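Local coordinates for SusD superfamily protein (Bacteroides vulgatus ATCC 8482, PDB 3JQ0) that probably binds glycans or related nutrients at the outer membrane of the bacterium, at residues A[303-308]-A[314-319]; A[415-420]-A[438-443]. One frame throughout, in Å; residues are numbered along the deposited sequence.

Interaction 1 (A[303-308]-A[314-319]); sequences EFYFKG and TRWTTS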
loop_
_atom_site.group_PDB
_atom_site.type_symbol
_atom_site.label_atom_id
_atom_site.label_comp_id
_atom_site.label_asym_id
_atom_site.label_seq_id
_atom_site.Cartn_x
_atom_site.Cartn_y
_atom_site.Cartn_z
ATOM N N GLU A 303 -14.372 11.240 12.542
ATOM C CA GLU A 303 -14.349 10.565 13.822
ATOM C C GLU A 303 -13.046 9.768 14.024
ATOM O O GLU A 303 -12.592 9.541 15.145
ATOM C CB GLU A 303 -15.601 9.648 13.852
ATOM C CG GLU A 303 -15.827 8.862 15.135
ATOM C CD GLU A 303 -16.951 7.807 15.065
ATOM O OE1 GLU A 303 -17.648 7.651 14.026
ATOM O OE2 GLU A 303 -17.097 7.075 16.061
ATOM N N PHE A 304 -12.457 9.309 12.930
ATOM C CA PHE A 304 -11.278 8.465 13.019
ATOM C C PHE A 304 -10.104 9.174 13.656
ATOM O O PHE A 304 -9.291 8.528 14.319
ATOM C CB PHE A 304 -10.904 7.935 11.641
ATOM C CG PHE A 304 -9.727 7.010 11.652
ATOM C CD1 PHE A 304 -9.850 5.702 12.058
ATOM C CD2 PHE A 304 -8.458 7.483 11.310
ATOM C CE1 PHE A 304 -8.728 4.863 12.115
ATOM C CE2 PHE A 304 -7.340 6.627 11.366
ATOM C CZ PHE A 304 -7.519 5.320 11.733
ATOM N N TYR A 305 -10.012 10.497 13.489
ATOM C CA TYR A 305 -8.873 11.217 14.016
ATOM C C TYR A 305 -8.696 10.980 15.504
ATOM O O TYR A 305 -7.566 10.897 15.960
ATOM C CB TYR A 305 -8.962 12.730 13.717
ATOM C CG TYR A 305 -7.761 13.506 14.192
ATOM C CD1 TYR A 305 -6.628 13.596 13.411
ATOM C CD2 TYR A 305 -7.731 14.073 15.460
ATOM C CE1 TYR A 305 -5.501 14.261 13.843
ATOM C CE2 TYR A 305 -6.591 14.729 15.905
ATOM C CZ TYR A 305 -5.475 14.799 15.114
ATOM O OH TYR A 305 -4.356 15.413 15.552
ATOM N N PHE A 306 -9.798 10.867 16.256
ATOM C CA PHE A 306 -9.733 10.660 17.697
ATOM C C PHE A 306 -9.886 9.215 18.141
ATOM O O PHE A 306 -9.845 8.961 19.342
ATOM C CB PHE A 306 -10.716 11.610 18.415
ATOM C CG PHE A 306 -10.412 13.067 18.217
ATOM C CD1 PHE A 306 -9.381 13.644 18.917
ATOM C CD2 PHE A 306 -11.128 13.830 17.299
ATOM C CE1 PHE A 306 -9.055 14.983 18.739
ATOM C CE2 PHE A 306 -10.809 15.176 17.118
ATOM C CZ PHE A 306 -9.802 15.746 17.843
ATOM N N LYS A 307 -10.030 8.303 17.199
ATOM C CA LYS A 307 -10.176 6.888 17.501
ATOM C C LYS A 307 -9.132 5.994 16.820
ATOM O O LYS A 307 -9.197 4.786 16.887
ATOM C CB LYS A 307 -11.591 6.400 17.190
ATOM C CG LYS A 307 -12.665 6.951 18.144
ATOM C CD LYS A 307 -12.513 6.302 19.548
ATOM C CE LYS A 307 -13.633 6.546 20.508
ATOM N NZ LYS A 307 -13.304 6.085 21.858
ATOM N N GLY A 308 -8.124 6.587 16.190
ATOM C CA GLY A 308 -7.126 5.843 15.439
ATOM C C GLY A 308 -5.908 5.438 16.248
ATOM O O GLY A 308 -5.328 4.375 16.023
ATOM N N THR A 314 3.466 8.717 17.631
ATOM C CA THR A 314 3.838 9.755 16.690
ATOM C C THR A 314 3.260 9.533 15.291
ATOM O O THR A 314 3.193 10.470 14.482
ATOM C CB THR A 314 5.380 9.967 16.558
ATOM O OG1 THR A 314 5.908 8.906 15.761
ATOM C CG2 THR A 314 6.093 10.058 17.889
ATOM N N ARG A 315 2.775 8.325 15.018
ATOM C CA ARG A 315 2.144 8.092 13.724
ATOM C C ARG A 315 0.872 8.925 13.548
ATOM O O ARG A 315 0.450 9.183 12.429
ATOM C CB ARG A 315 1.806 6.635 13.519
ATOM C CG ARG A 315 3.040 5.751 13.578
ATOM C CD ARG A 315 2.705 4.275 13.445
ATOM N NE ARG A 315 2.010 3.818 14.670
ATOM C CZ ARG A 315 1.920 2.556 15.044
ATOM N NH1 ARG A 315 2.341 1.576 14.267
ATOM N NH2 ARG A 315 1.366 2.279 16.214
ATOM N N TRP A 316 0.222 9.259 14.655
ATOM C CA TRP A 316 -1.039 9.984 14.644
ATOM C C TRP A 316 -0.932 11.318 13.913
ATOM O O TRP A 316 -1.580 11.531 12.881
ATOM C CB TRP A 316 -1.512 10.177 16.078
ATOM C CG TRP A 316 -2.835 10.807 16.294
ATOM C CD1 TRP A 316 -3.718 11.212 15.349
ATOM C CD2 TRP A 316 -3.412 11.093 17.571
ATOM N NE1 TRP A 316 -4.833 11.732 15.979
ATOM C CE2 TRP A 316 -4.676 11.659 17.332
ATOM C CE3 TRP A 316 -3.018 10.869 18.871
ATOM C CZ2 TRP A 316 -5.534 12.020 18.359
ATOM C CZ3 TRP A 316 -3.870 11.225 19.881
ATOM C CH2 TRP A 316 -5.108 11.808 19.642
ATOM N N THR A 317 -0.094 12.216 14.436
ATOM C CA THR A 317 -0.008 13.567 13.880
ATOM C C THR A 317 0.966 13.654 12.719
ATOM O O THR A 317 1.022 14.683 12.049
ATOM C CB THR A 317 0.341 14.544 14.967
ATOM O OG1 THR A 317 1.543 14.137 15.591
ATOM C CG2 THR A 317 -0.778 14.639 16.001
ATOM N N THR A 318 1.698 12.579 12.438
ATOM C CA THR A 318 2.464 12.494 11.189
ATOM C C THR A 318 1.517 12.078 10.045
ATOM O O THR A 318 1.617 12.596 8.923
ATOM C CB THR A 318 3.662 11.546 11.344
ATOM O OG1 THR A 318 4.593 12.128 12.246
ATOM C CG2 THR A 318 4.330 11.261 10.018
ATOM N N SER A 319 0.599 11.152 10.306
ATOM C CA SER A 319 -0.314 10.664 9.276
ATOM C C SER A 319 -1.450 11.597 8.954
ATOM O O SER A 319 -1.890 11.675 7.801
ATOM C CB SER A 319 -0.915 9.318 9.708
ATOM O OG SER A 319 0.094 8.310 9.857
#
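Tyr305 and Trp316 reach each other because both side chains leave the backbone with CG anti to N (chi1 -177° and -176°), and the two then cross at about a right angle. The indole enters edge first: its NE1 lies over the centre of the phenol ring, 3.3 Å from Tyr305 CZ, and the adjoining Trp316 CZ2 of the six-membered ring lies 3.8 Å from Tyr305 CE2. With the planes at 50° and the centroids of the phenol and the five-membered ring 4.4 Å apart, this is an edge-to-face pair. The polar edge of the indole is thus turned toward the pi cloud of the tyrosine. The same nitrogen is also 2.9 Å from Tyr305 O, so side chain and backbone of one residue both border it.

Two smaller contacts flank this pair. Phe306 CD1 comes to 4.2 Å from Trp316 CZ2, close to the indole plane, while within its own segment Phe306 sets one ring face over Tyr305 CD2. At the far end of the phenol, the methyl CG2 of Thr317 lies 3.7 Å from Tyr305 OH, a hydroxyl that hydrogen-bonds a glycerol probably from the crystallisation liquor. The contact joins the loop after strand 299-300 to the short helix 315-319. Beyond the two segments, Phe309 meets the indole with nearly parallel rings and Tyr334 makes an edge-to-face pair with Phe306. Tyr305 also packs on Leu320 and Ala322 of strand 320-326, which directly follows the helix, while helices 229-233 and 383-394 pack against other residues of helix 315-319.

Interaction 2 (A[415-420]-A[438-443]); sequences EFYTDN and RLREFM
Arg440 sends an extended side chain from helix 430-441 to the aromatic pair Phe416 and Tyr417 on helix 414-417, and its NH2 makes the close contacts with these two residues. That nitrogen donates a hydrogen bond to Tyr417 OH, 3.2 Å long and bent to 145° at the hydrogen, with the oxygen 23° out of the guanidinium plane. Phe416 CE2 lies 3.5 Å from the same NH2, at the edge of the guanidinium and in its plane. Phe416 meets the arginine from the opposite direction, whereas Tyr417 comes in obliquely. The two rings are themselves closely packed, with Phe416 CD2 3.4 Å above the plane of the Tyr417 ring and over its centre. Their different first torsions account for this: CG of Phe416 is anti to N (chi1 -179°), while that of Tyr417 lies beside it.

The close packing is confined to this end. Arg440 is buried, but the two rings are partly exposed, and the chain continues through the exposed Thr418 and Asp419 in a type II beta turn from Tyr417 to Asn420. A weak bond from Asn420 ND2 to Phe416 O, 3.3 Å, spans that turn. The guanidinium has stronger partners outside the two segments: NE donates to Gly308 O and NH1 forms a salt bridge with Asp411, which is also hydrogen-bonded to Tyr417 OH. Arg440, Tyr417 and Asp411 therefore form a joined polar cluster in which the carboxylate probably balances the buried arginine charge, and the phenol contact adds a longer bond that may help to fix the guanidinium's orientation.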
loop_
_atom_site.group_PDB
_atom_site.type_symbol
_atom_site.label_atom_id
_atom_site.label_comp_id
_atom_site.label_asym_id
_atom_site.label_seq_id
_atom_site.Cartn_x
_atom_site.Cartn_y
_atom_site.Cartn_z
ATOM N N GLU A 415 -11.891 3.115 27.586
ATOM C CA GLU A 415 -12.486 4.324 27.012
ATOM C C GLU A 415 -12.082 4.472 25.529
ATOM O O GLU A 415 -12.919 4.789 24.671
ATOM C CB GLU A 415 -12.090 5.598 27.786
ATOM C CG GLU A 415 -12.741 6.837 27.220
ATOM C CD GLU A 415 -12.408 8.101 27.975
ATOM O OE1 GLU A 415 -11.861 8.000 29.101
ATOM O OE2 GLU A 415 -12.716 9.199 27.418
ATOM N N PHE A 416 -10.795 4.288 25.219
ATOM C CA PHE A 416 -10.348 4.494 23.866
ATOM C C PHE A 416 -11.064 3.504 22.911
ATOM O O PHE A 416 -11.414 3.864 21.765
ATOM C CB PHE A 416 -8.839 4.277 23.791
ATOM C CG PHE A 416 -8.322 4.493 22.400
ATOM C CD1 PHE A 416 -8.020 5.767 21.929
ATOM C CD2 PHE A 416 -8.188 3.397 21.544
ATOM C CE1 PHE A 416 -7.602 5.952 20.625
ATOM C CE2 PHE A 416 -7.782 3.619 20.230
ATOM C CZ PHE A 416 -7.463 4.870 19.780
ATOM N N TYR A 417 -11.203 2.243 23.316
ATOM C CA TYR A 417 -11.771 1.227 22.483
ATOM C C TYR A 417 -13.288 1.177 22.459
ATOM O O TYR A 417 -13.878 0.455 21.662
ATOM C CB TYR A 417 -11.140 -0.162 22.750
ATOM C CG TYR A 417 -9.659 -0.140 22.344
ATOM C CD1 TYR A 417 -9.268 -0.156 20.995
ATOM C CD2 TYR A 417 -8.655 -0.023 23.290
ATOM C CE1 TYR A 417 -7.963 -0.043 20.639
ATOM C CE2 TYR A 417 -7.322 0.097 22.920
ATOM C CZ TYR A 417 -6.994 0.107 21.569
ATOM O OH TYR A 417 -5.672 0.285 21.172
ATOM N N THR A 418 -13.925 1.917 23.340
ATOM C CA THR A 418 -15.386 2.092 23.308
ATOM C C THR A 418 -15.795 2.922 22.098
ATOM O O THR A 418 -15.155 3.922 21.767
ATOM C CB THR A 418 -15.868 2.728 24.619
ATOM O OG1 THR A 418 -15.625 1.798 25.670
ATOM C CG2 THR A 418 -17.368 3.037 24.571
ATOM N N ASP A 419 -16.867 2.488 21.430
ATOM C CA ASP A 419 -17.388 3.196 20.253
ATOM C C ASP A 419 -16.284 3.407 19.225
ATOM O O ASP A 419 -16.132 4.502 18.664
ATOM C CB ASP A 419 -18.044 4.534 20.642
ATOM C CG ASP A 419 -19.255 4.362 21.537
ATOM O OD1 ASP A 419 -20.000 3.382 21.355
ATOM O OD2 ASP A 419 -19.452 5.216 22.430
ATOM N N ASN A 420 -15.481 2.345 19.020
ATOM C CA ASN A 420 -14.354 2.411 18.112
ATOM C C ASN A 420 -14.527 1.337 17.071
ATOM O O ASN A 420 -14.176 0.179 17.293
ATOM C CB ASN A 420 -13.046 2.260 18.838
ATOM C CG ASN A 420 -11.859 2.538 17.979
ATOM O OD1 ASN A 420 -11.919 2.368 16.756
ATOM N ND2 ASN A 420 -10.768 3.038 18.585
ATOM N N ARG A 438 -1.281 -2.622 11.666
ATOM C CA ARG A 438 -1.143 -2.306 10.270
ATOM C C ARG A 438 -1.962 -1.094 9.871
ATOM O O ARG A 438 -1.540 -0.287 9.030
ATOM C CB ARG A 438 -1.489 -3.509 9.367
ATOM C CG ARG A 438 -0.487 -4.630 9.465
ATOM C CD ARG A 438 -0.795 -5.761 8.496
ATOM N NE ARG A 438 -0.636 -5.417 7.121
ATOM C CZ ARG A 438 0.503 -5.341 6.478
ATOM N NH1 ARG A 438 1.649 -5.552 7.085
ATOM N NH2 ARG A 438 0.496 -5.058 5.170
ATOM N N LEU A 439 -3.139 -0.930 10.475
ATOM C CA LEU A 439 -3.972 0.235 10.210
ATOM C C LEU A 439 -3.205 1.517 10.599
ATOM O O LEU A 439 -3.123 2.476 9.841
ATOM C CB LEU A 439 -5.321 0.124 10.931
ATOM C CG LEU A 439 -6.250 1.326 10.834
ATOM C CD1 LEU A 439 -6.528 1.793 9.431
ATOM C CD2 LEU A 439 -7.503 1.049 11.611
ATOM N N ARG A 440 -2.668 1.503 11.814
ATOM C CA ARG A 440 -1.909 2.633 12.318
ATOM C C ARG A 440 -0.661 2.898 11.497
ATOM O O ARG A 440 -0.247 4.072 11.348
ATOM C CB ARG A 440 -1.554 2.384 13.800
ATOM C CG ARG A 440 -2.760 2.474 14.714
ATOM C CD ARG A 440 -2.422 2.133 16.150
ATOM N NE ARG A 440 -3.568 2.394 17.018
ATOM C CZ ARG A 440 -3.716 1.939 18.255
ATOM N NH1 ARG A 440 -2.868 1.070 18.768
ATOM N NH2 ARG A 440 -4.771 2.342 18.945
ATOM N N GLU A 441 0.003 1.863 10.987
ATOM C CA GLU A 441 1.302 1.962 10.368
ATOM C C GLU A 441 1.181 2.409 8.889
ATOM O O GLU A 441 2.114 3.056 8.394
ATOM C CB GLU A 441 1.985 0.585 10.463
ATOM C CG GLU A 441 3.416 0.547 9.992
ATOM C CD GLU A 441 4.423 1.381 10.799
ATOM O OE1 GLU A 441 4.146 1.623 11.993
ATOM O OE2 GLU A 441 5.512 1.703 10.216
ATOM N N PHE A 442 0.111 2.038 8.180
ATOM C CA PHE A 442 0.089 2.050 6.728
ATOM C C PHE A 442 -0.980 2.924 6.096
ATOM O O PHE A 442 -1.312 2.742 4.928
ATOM C CB PHE A 442 -0.003 0.614 6.153
ATOM C CG PHE A 442 1.231 -0.212 6.456
ATOM C CD1 PHE A 442 2.450 0.115 5.867
ATOM C CD2 PHE A 442 1.180 -1.285 7.327
ATOM C CE1 PHE A 442 3.605 -0.635 6.144
ATOM C CE2 PHE A 442 2.311 -2.011 7.594
ATOM C CZ PHE A 442 3.524 -1.653 7.069
HETATM N N MSE A 443 -1.485 3.949 6.800
HETATM C CA MSE A 443 -2.427 4.839 6.139
HETATM C C MSE A 443 -1.852 5.402 4.875
HETATM O O MSE A 443 -0.674 5.829 4.848
HETATM C CB MSE A 443 -2.847 6.005 7.069
HETATM C CG MSE A 443 -3.510 5.609 8.341
HETATM SE SE MSE A 443 -4.280 7.107 9.274
HETATM C CE MSE A 443 -5.856 7.274 8.134
#

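In the fold
Interaction 1 closes before interaction 2 opens along the chain, yet their centres are only 8 Å apart, on the same side of the chain's centre and each about 18 Å from it. They meet directly. Besides the bond between Gly308 and Arg440, Lys307 NZ hydrogen-bonds Thr418 O at 2.8 Å, and Phe304 CE2 packs on CE of the selenomethionine Met443. A salt bridge from Arg315 NH1 to Glu441 OE1 ties helix 315-319 to helix 430-441. Through the bonds of Lys307 and Gly308, together with the Tyr305-Trp316 pair, the loop 303-308 acts as a junction between helix 315-319, the 415-420 turn and the end of helix 430-441.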